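Local coordinates for ABC transporter, periplasmic substrate-binding protein (Thermotoga maritima, PDB 2HPG) that probably binds a solute in the periplasm and delivers it to a tripartite ATP-independent (TRAP) transporter, at residues A[85-89]-A[90-94]. Numbering follows the deposited sequence.
Sequences GVMNL and AYFID
Leu89 and Phe92 are joined by a backbone hydrogen bond that closes a type II beta turn. Phe92 N donates to Leu89 O at 3.2 Å, and the N-H...O angle is 163°. Residues 85-88 form the end of a 3-10 segment, in which Asn88 N bonds to Gly85 O. The turn follows directly and leads into the short helix 92-95. Tyr91 occupies the N-cap position of that helix and has positive phi (62°), as the third residue of a type II turn does.

The chain therefore folds back, and the Phe92 ring packs against the 3-10 segment. CG of Phe92 is anti to the backbone N (chi1 171°), and the ring reaches back over the backbone of Met87 and beside Val86. Met87 CA sits over one face, 4.0 Å from the ring centroid and close to the ring normal. This is a CH-pi contact. Met87 CG continues over the same face and lies 3.8 Å from Phe92 CZ.

This stretch belongs to a family 7 (DctP) solute-binding protein, the binding component of a TRAP system. It is buried and links several elements of the fold. Ile111 of helix 101-112 touches both Met87 and Phe92, and Tyr302 of helix 291-305 touches Val86 and Phe92.

Met87, present as selenomethionine, makes an oblique Met-aromatic contact through SE, 5.2 Å from the Phe92 ring centroid. Val86 and Phe92 cross at about a right angle, with Val86 CG1 4.1 Å from Phe92 CE1. Val86 O comes within 3.4 Å of Phe92 CD1, obliquely to the ring. The CA-CB bond of Tyr91 points away from 85-89, and its OH hydrogen-bonds to Thr222 O on strand 218-234. At the turn, Ala90 N bonds to Ser172 OG and Ala90 O to Tyr302 OH.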
loop_
_atom_site.group_PDB
_atom_site.type_symbol
_atom_site.label_atom_id
_atom_site.label_comp_id
_atom_site.label_asym_id
_atom_site.label_seq_id
_atom_site.Cartn_x
_atom_site.Cartn_y
_atom_site.Cartn_z
ATOM N N GLY A 85 0.705 5.633 10.763
ATOM C CA GLY A 85 1.481 4.431 10.475
ATOM C C GLY A 85 0.872 3.114 10.930
ATOM O O GLY A 85 1.286 2.047 10.466
ATOM N N VAL A 86 -0.130 3.181 11.802
ATOM C CA VAL A 86 -0.872 1.993 12.207
ATOM C C VAL A 86 -1.500 1.256 10.997
ATOM O O VAL A 86 -1.705 0.031 11.045
ATOM C CB VAL A 86 -1.967 2.338 13.281
ATOM C CG1 VAL A 86 -3.130 3.025 12.653
ATOM C CG2 VAL A 86 -2.401 1.055 14.026
HETATM N N MSE A 87 -1.773 1.988 9.914
HETATM C CA MSE A 87 -2.437 1.399 8.741
HETATM C C MSE A 87 -1.518 0.564 7.822
HETATM O O MSE A 87 -1.994 0.017 6.823
HETATM C CB MSE A 87 -3.158 2.478 7.945
HETATM C CG MSE A 87 -4.067 3.330 8.822
HETATM SE SE MSE A 87 -5.292 4.462 7.891
HETATM C CE MSE A 87 -5.696 3.355 6.345
ATOM N N ASN A 88 -0.240 0.450 8.167
ATOM C CA ASN A 88 0.712 -0.412 7.429
ATOM C C ASN A 88 1.189 -1.591 8.275
ATOM O O ASN A 88 2.109 -2.334 7.889
ATOM C CB ASN A 88 1.924 0.403 6.934
ATOM C CG ASN A 88 2.318 0.061 5.493
ATOM O OD1 ASN A 88 2.660 -1.076 5.187
ATOM N ND2 ASN A 88 2.220 1.028 4.612
ATOM N N LEU A 89 0.560 -1.773 9.428
ATOM C CA LEU A 89 0.932 -2.853 10.310
ATOM C C LEU A 89 0.162 -4.143 9.985
ATOM O O LEU A 89 -0.951 -4.117 9.421
ATOM C CB LEU A 89 0.774 -2.425 11.785
ATOM C CG LEU A 89 1.903 -1.547 12.318
ATOM C CD1 LEU A 89 1.659 -1.236 13.778
ATOM C CD2 LEU A 89 3.240 -2.215 12.168
ATOM N N ALA A 90 0.793 -5.267 10.315
ATOM C CA ALA A 90 0.247 -6.590 10.016
ATOM C C ALA A 90 -1.163 -6.715 10.543
ATOM O O ALA A 90 -1.435 -6.316 11.658
ATOM C CB ALA A 90 1.135 -7.697 10.602
ATOM N N TYR A 91 -2.050 -7.242 9.703
ATOM C CA TYR A 91 -3.470 -7.509 10.027
ATOM C C TYR A 91 -4.347 -6.320 10.383
ATOM O O TYR A 91 -5.494 -6.534 10.752
ATOM C CB TYR A 91 -3.623 -8.620 11.090
ATOM C CG TYR A 91 -3.118 -9.930 10.573
ATOM C CD1 TYR A 91 -1.883 -10.414 10.957
ATOM C CD2 TYR A 91 -3.849 -10.655 9.634
ATOM C CE1 TYR A 91 -1.396 -11.598 10.438
ATOM C CE2 TYR A 91 -3.363 -11.858 9.123
ATOM C CZ TYR A 91 -2.151 -12.321 9.537
ATOM O OH TYR A 91 -1.654 -13.502 9.011
ATOM N N PHE A 92 -3.851 -5.087 10.222
ATOM C CA PHE A 92 -4.669 -3.892 10.458
ATOM C C PHE A 92 -6.103 -4.001 9.909
ATOM O O PHE A 92 -7.070 -3.756 10.636
ATOM C CB PHE A 92 -3.985 -2.600 9.918
ATOM C CG PHE A 92 -4.892 -1.385 9.956
ATOM C CD1 PHE A 92 -5.053 -0.665 11.137
ATOM C CD2 PHE A 92 -5.621 -1.009 8.840
ATOM C CE1 PHE A 92 -5.924 0.428 11.195
ATOM C CE2 PHE A 92 -6.507 0.061 8.884
ATOM C CZ PHE A 92 -6.645 0.801 10.065
ATOM N N ILE A 93 -6.283 -4.322 8.633
ATOM C CA ILE A 93 -7.646 -4.290 8.078
ATOM C C ILE A 93 -8.506 -5.393 8.728
ATOM O O ILE A 93 -9.739 -5.272 8.800
ATOM C CB ILE A 93 -7.688 -4.378 6.519
ATOM C CG1 ILE A 93 -8.899 -3.623 5.969
ATOM C CG2 ILE A 93 -7.735 -5.810 6.043
ATOM C CD1 ILE A 93 -8.728 -2.100 5.969
ATOM N N ASP A 94 -7.858 -6.448 9.219
ATOM C CA ASP A 94 -8.592 -7.544 9.880
ATOM C C ASP A 94 -9.017 -7.151 11.279
ATOM O O ASP A 94 -10.134 -7.433 11.688
ATOM C CB ASP A 94 -7.774 -8.830 9.932
ATOM C CG ASP A 94 -7.844 -9.607 8.641
ATOM O OD1 ASP A 94 -8.650 -10.555 8.561
ATOM O OD2 ASP A 94 -7.127 -9.242 7.696
#